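Local coordinates for protein DyP (Bjerkandera adusta, PDB 3VXJ) that probably acts as a heme b peroxidase of the DyP family, oxidising dyes and phenolic compounds such as the bound 2,6-dimethoxyphenol, at residues E229-S243 and L405-F419. Numbering follows the deposited sequence.
Sequences EFNAYTLANAIPANS and LDPLNQNETFTVPLF
Phe-419 and Phe-230 illustrate how an aromatic ring can use both a helix backbone and a second ring as its bed. The CA of Phe-230 sits almost on the normal of the Phe-419 ring, 3.8 Å from its centroid, a CH-pi contact, while the carbonyl oxygen of Pro-417 lies over the opposite face. The edge of Phe-230 also turns toward that ring in an offset edge-to-face pair, planes at 86°. With its CG anti to the backbone N (chi1 172°), Phe-230 carries CD1 to 3.8 Å from CD2 of Phe-419.

Tyr-233 can be followed outward from the helix. Tyr-233 CB presses on Phe-419 CZ at 3.4 Å, and CG and, more loosely, CD2 touch that same atom. On the other side of the ring, Tyr-233 CE1 reaches Pro-417 CD at 3.5 Å, with CD1 beside it on the same carbon. CZ meets CG2 of Val-416, and Tyr-233 OH lies among Val-416 CG2, Thr-415 O at 3.5 Å and the edge of the Phe-414 ring. The Tyr-233 ring lies obliquely to Phe-419, completing a three-ring aromatic cluster. An alanine in place of Phe-419 would be likely to open a gap beneath Phe-230 CA, remove the ring atom that Tyr-233 CB packs on and leave the edge of Phe-230 without a face.

In the fold, this cluster packs helix 227-236, which follows strand 216-225 of a four-stranded antiparallel sheet in the C-terminal ferredoxin-like part of this DyP-type peroxidase, against the approach to neighbouring strand 420-430. Phe-230 also stacks on Phe-167.

Past the helix the contact continues with Ile-239, whose CD1 lies 3.3 Å from the carbonyl O of Leu-405. Asp-406 forms an Asx turn, its OD1 accepting from the backbone N of Leu-408. A water bridges the segments, hydrogen-bonded to Asp-406 OD1 and, at 2.7 Å, to Ala-241 O, while Leu-408 lays CD1 against Ala-241 CB.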
# COMPACT_ATOMS: atom_id res chain seq x y z
N GLU A 229 -11.65 14.39 11.43
CA GLU A 229 -11.94 15.31 10.34
C GLU A 229 -12.69 14.62 9.20
O GLU A 229 -13.65 15.16 8.67
CB GLU A 229 -10.64 15.95 9.82
CG GLU A 229 -9.97 16.92 10.81
CD GLU A 229 -9.06 16.24 11.84
OE1 GLU A 229 -9.01 14.99 11.96
OE2 GLU A 229 -8.37 16.99 12.56
N PHE A 230 -12.25 13.42 8.83
CA PHE A 230 -12.94 12.61 7.82
C PHE A 230 -14.38 12.34 8.23
O PHE A 230 -15.32 12.55 7.46
CB PHE A 230 -12.17 11.30 7.62
CG PHE A 230 -12.87 10.30 6.75
CD1 PHE A 230 -12.83 10.40 5.36
CD2 PHE A 230 -13.57 9.24 7.32
CE1 PHE A 230 -13.47 9.45 4.56
CE2 PHE A 230 -14.21 8.29 6.52
CZ PHE A 230 -14.17 8.41 5.15
N ASN A 231 -14.56 11.87 9.47
CA ASN A 231 -15.88 11.56 9.99
C ASN A 231 -16.78 12.80 9.97
O ASN A 231 -17.92 12.75 9.48
CB ASN A 231 -15.76 11.03 11.42
CG ASN A 231 -17.08 10.57 12.00
OD1 ASN A 231 -17.66 9.58 11.54
ND2 ASN A 231 -17.57 11.28 13.02
N ALA A 232 -16.28 13.92 10.47
CA ALA A 232 -17.04 15.17 10.49
C ALA A 232 -17.40 15.63 9.09
O ALA A 232 -18.52 16.11 8.87
CB ALA A 232 -16.27 16.25 11.24
N TYR A 233 -16.48 15.49 8.14
CA TYR A 233 -16.74 15.85 6.75
C TYR A 233 -17.89 15.02 6.17
O TYR A 233 -18.75 15.57 5.48
CB TYR A 233 -15.49 15.69 5.88
CG TYR A 233 -15.75 16.10 4.44
CD1 TYR A 233 -15.70 17.44 4.06
CD2 TYR A 233 -16.08 15.15 3.48
CE1 TYR A 233 -15.95 17.82 2.74
CE2 TYR A 233 -16.34 15.52 2.16
CZ TYR A 233 -16.27 16.85 1.80
OH TYR A 233 -16.53 17.20 0.49
N THR A 234 -17.90 13.72 6.43
CA THR A 234 -18.97 12.87 5.89
C THR A 234 -20.32 13.17 6.54
O THR A 234 -21.35 13.08 5.88
CB THR A 234 -18.66 11.35 5.98
OG1 THR A 234 -18.63 10.94 7.34
CG2 THR A 234 -17.33 10.99 5.28
N LEU A 235 -20.32 13.53 7.82
CA LEU A 235 -21.55 13.95 8.47
C LEU A 235 -22.06 15.28 7.92
O LEU A 235 -23.26 15.42 7.65
CB LEU A 235 -21.35 14.02 9.99
CG LEU A 235 -21.26 12.65 10.67
CD1 LEU A 235 -20.62 12.78 12.03
CD2 LEU A 235 -22.65 12.02 10.78
N ALA A 236 -21.16 16.25 7.72
CA ALA A 236 -21.53 17.57 7.19
C ALA A 236 -22.04 17.51 5.75
O ALA A 236 -22.83 18.36 5.33
CB ALA A 236 -20.36 18.53 7.31
N ASN A 237 -21.59 16.51 5.01
CA ASN A 237 -21.90 16.38 3.59
C ASN A 237 -22.70 15.12 3.27
O ASN A 237 -22.72 14.64 2.13
CB ASN A 237 -20.61 16.47 2.77
CG ASN A 237 -19.99 17.84 2.86
OD1 ASN A 237 -20.42 18.77 2.16
ND2 ASN A 237 -19.00 17.99 3.72
N ALA A 238 -23.34 14.59 4.30
CA ALA A 238 -24.10 13.34 4.20
C ALA A 238 -25.02 13.36 2.99
O ALA A 238 -25.69 14.36 2.73
CB ALA A 238 -24.90 13.11 5.47
N ILE A 239 -25.04 12.27 2.25
CA ILE A 239 -25.88 12.18 1.07
C ILE A 239 -27.34 12.05 1.51
O ILE A 239 -27.66 11.18 2.32
CB ILE A 239 -25.43 11.01 0.17
CG1 ILE A 239 -24.03 11.32 -0.38
CG2 ILE A 239 -26.43 10.77 -0.96
CD1 ILE A 239 -23.34 10.19 -1.05
N PRO A 240 -28.23 12.94 1.02
CA PRO A 240 -29.61 12.92 1.54
C PRO A 240 -30.43 11.70 1.15
O PRO A 240 -31.30 11.30 1.91
CB PRO A 240 -30.24 14.19 0.95
CG PRO A 240 -29.39 14.60 -0.16
CD PRO A 240 -28.00 14.07 0.11
N ALA A 241 -30.16 11.11 -0.02
CA ALA A 241 -30.95 10.00 -0.54
C ALA A 241 -30.15 9.24 -1.58
O ALA A 241 -29.25 9.80 -2.21
CB ALA A 241 -32.24 10.51 -1.17
N ASN A 242 -30.50 7.98 -1.78
CA ASN A 242 -30.01 7.29 -2.95
C ASN A 242 -31.18 6.61 -3.64
O ASN A 242 -32.33 6.88 -3.28
CB ASN A 242 -28.82 6.36 -2.64
CG ASN A 242 -29.16 5.22 -1.70
OD1 ASN A 242 -30.30 4.73 -1.66
ND2 ASN A 242 -28.15 4.75 -0.98
N SER A 243 -30.91 5.75 -4.62
CA SER A 243 -31.98 5.14 -5.41
C SER A 243 -33.02 4.43 -4.56
O SER A 243 -34.20 4.41 -4.91
CB SER A 243 -31.40 4.16 -6.43
OG SER A 243 -30.53 4.79 -7.35
N LEU A 405 -20.11 12.12 -6.38
CA LEU A 405 -20.27 11.40 -5.10
C LEU A 405 -21.73 11.20 -4.71
O LEU A 405 -22.06 10.20 -4.07
CB LEU A 405 -19.49 12.09 -3.97
CG LEU A 405 -17.97 12.24 -4.12
CD1 LEU A 405 -17.38 12.79 -2.82
CD2 LEU A 405 -17.28 10.93 -4.51
N ASP A 406 -22.60 12.13 -5.08
CA ASP A 406 -24.03 11.96 -4.86
C ASP A 406 -24.64 11.34 -6.11
O ASP A 406 -24.74 11.98 -7.16
CB ASP A 406 -24.69 13.31 -4.54
CG ASP A 406 -26.15 13.18 -4.16
OD1 ASP A 406 -26.78 12.17 -4.53
OD2 ASP A 406 -26.68 14.10 -3.51
N PRO A 407 -25.09 10.07 -6.00
CA PRO A 407 -25.60 9.38 -7.19
C PRO A 407 -26.85 10.03 -7.79
O PRO A 407 -27.14 9.79 -8.96
CB PRO A 407 -25.93 7.99 -6.66
CG PRO A 407 -26.25 8.20 -5.19
CD PRO A 407 -25.26 9.27 -4.77
N LEU A 408 -27.56 10.84 -7.00
CA LEU A 408 -28.79 11.49 -7.48
C LEU A 408 -28.53 12.92 -7.93
O LEU A 408 -29.44 13.59 -8.43
CB LEU A 408 -29.91 11.44 -6.42
CG LEU A 408 -30.27 10.06 -5.84
CD1 LEU A 408 -31.48 10.16 -4.92
CD2 LEU A 408 -30.51 9.01 -6.94
N ASN A 409 -27.30 13.39 -7.75
CA ASN A 409 -26.88 14.72 -8.21
C ASN A 409 -25.43 14.65 -8.67
O ASN A 409 -24.53 15.21 -8.03
CB ASN A 409 -27.02 15.76 -7.08
CG ASN A 409 -28.43 15.88 -6.54
OD1 ASN A 409 -28.73 15.37 -5.46
ND2 ASN A 409 -29.30 16.55 -7.29
N GLN A 410 -25.20 13.95 -9.78
CA GLN A 410 -23.84 13.57 -10.16
C GLN A 410 -22.97 14.73 -10.61
O GLN A 410 -21.74 14.67 -10.51
CB GLN A 410 -23.87 12.47 -11.22
CG GLN A 410 -24.49 11.19 -10.66
CD GLN A 410 -24.62 10.06 -11.68
OE1 GLN A 410 -23.87 10.00 -12.67
NE2 GLN A 410 -25.54 9.15 -11.42
N ASN A 411 -23.60 15.81 -11.06
CA ASN A 411 -22.85 17.01 -11.43
C ASN A 411 -22.40 17.85 -10.24
O ASN A 411 -21.62 18.78 -10.41
CB ASN A 411 -23.63 17.87 -12.42
CG ASN A 411 -23.38 17.46 -13.86
OD1 ASN A 411 -22.27 17.08 -14.23
ND2 ASN A 411 -24.42 17.55 -14.68
N GLU A 412 -22.89 17.53 -9.04
CA GLU A 412 -22.45 18.22 -7.84
C GLU A 412 -20.99 17.86 -7.57
O GLU A 412 -20.61 16.69 -7.57
CB GLU A 412 -23.33 17.86 -6.64
CG GLU A 412 -22.99 18.64 -5.38
CD GLU A 412 -23.72 18.13 -4.15
OE1 GLU A 412 -24.22 16.99 -4.18
OE2 GLU A 412 -23.79 18.88 -3.15
N THR A 413 -20.18 18.88 -7.34
CA THR A 413 -18.79 18.65 -6.99
C THR A 413 -18.57 18.81 -5.49
O THR A 413 -19.22 19.62 -4.82
CB THR A 413 -17.83 19.57 -7.77
OG1 THR A 413 -18.05 20.92 -7.39
CG2 THR A 413 -18.04 19.42 -9.27
N PHE A 414 -17.64 18.02 -4.98
CA PHE A 414 -17.24 18.08 -3.59
C PHE A 414 -15.78 18.51 -3.56
O PHE A 414 -14.94 17.93 -4.26
CB PHE A 414 -17.41 16.70 -2.93
CG PHE A 414 -18.85 16.26 -2.76
CD1 PHE A 414 -19.42 16.17 -1.49
CD2 PHE A 414 -19.62 15.91 -3.87
CE1 PHE A 414 -20.73 15.76 -1.32
CE2 PHE A 414 -20.96 15.51 -3.71
CZ PHE A 414 -21.51 15.43 -2.44
N THR A 415 -15.47 19.54 -2.77
CA THR A 415 -14.08 19.92 -2.54
C THR A 415 -13.68 19.38 -1.17
O THR A 415 -14.20 19.80 -0.13
CB THR A 415 -13.86 21.44 -2.67
OG1 THR A 415 -14.20 21.86 -4.00
CG2 THR A 415 -12.40 21.80 -2.40
N VAL A 416 -12.78 18.41 -1.19
CA VAL A 416 -12.55 17.55 -0.04
C VAL A 416 -11.24 17.94 0.65
O VAL A 416 -10.19 17.96 0.01
CB VAL A 416 -12.53 16.07 -0.49
CG1 VAL A 416 -12.37 15.14 0.71
CG2 VAL A 416 -13.80 15.72 -1.26
N PRO A 417 -11.29 18.27 1.96
CA PRO A 417 -10.03 18.50 2.68
C PRO A 417 -9.14 17.26 2.60
O PRO A 417 -9.65 16.14 2.54
CB PRO A 417 -10.48 18.71 4.13
CG PRO A 417 -11.90 19.13 4.04
CD PRO A 417 -12.46 18.41 2.84
N LEU A 418 -7.82 17.45 2.62
CA LEU A 418 -6.92 16.30 2.62
C LEU A 418 -6.91 15.66 4.01
O LEU A 418 -6.60 16.32 5.01
CB LEU A 418 -5.51 16.72 2.20
CG LEU A 418 -4.48 15.60 1.94
CD1 LEU A 418 -4.92 14.57 0.89
CD2 LEU A 418 -3.12 16.19 1.57
N PHE A 419 -7.27 14.38 4.07
CA PHE A 419 -7.32 13.64 5.34
C PHE A 419 -6.15 12.67 5.50
O PHE A 419 -6.04 11.97 6.52
CB PHE A 419 -8.62 12.86 5.46
CG PHE A 419 -9.86 13.69 5.30
CD1 PHE A 419 -10.14 14.72 6.18
CD2 PHE A 419 -10.75 13.41 4.28
CE1 PHE A 419 -11.30 15.49 6.04
CE2 PHE A 419 -11.92 14.18 4.12
CZ PHE A 419 -12.19 15.21 5.00
O HOH W 1 -29.14 12.45 -2.83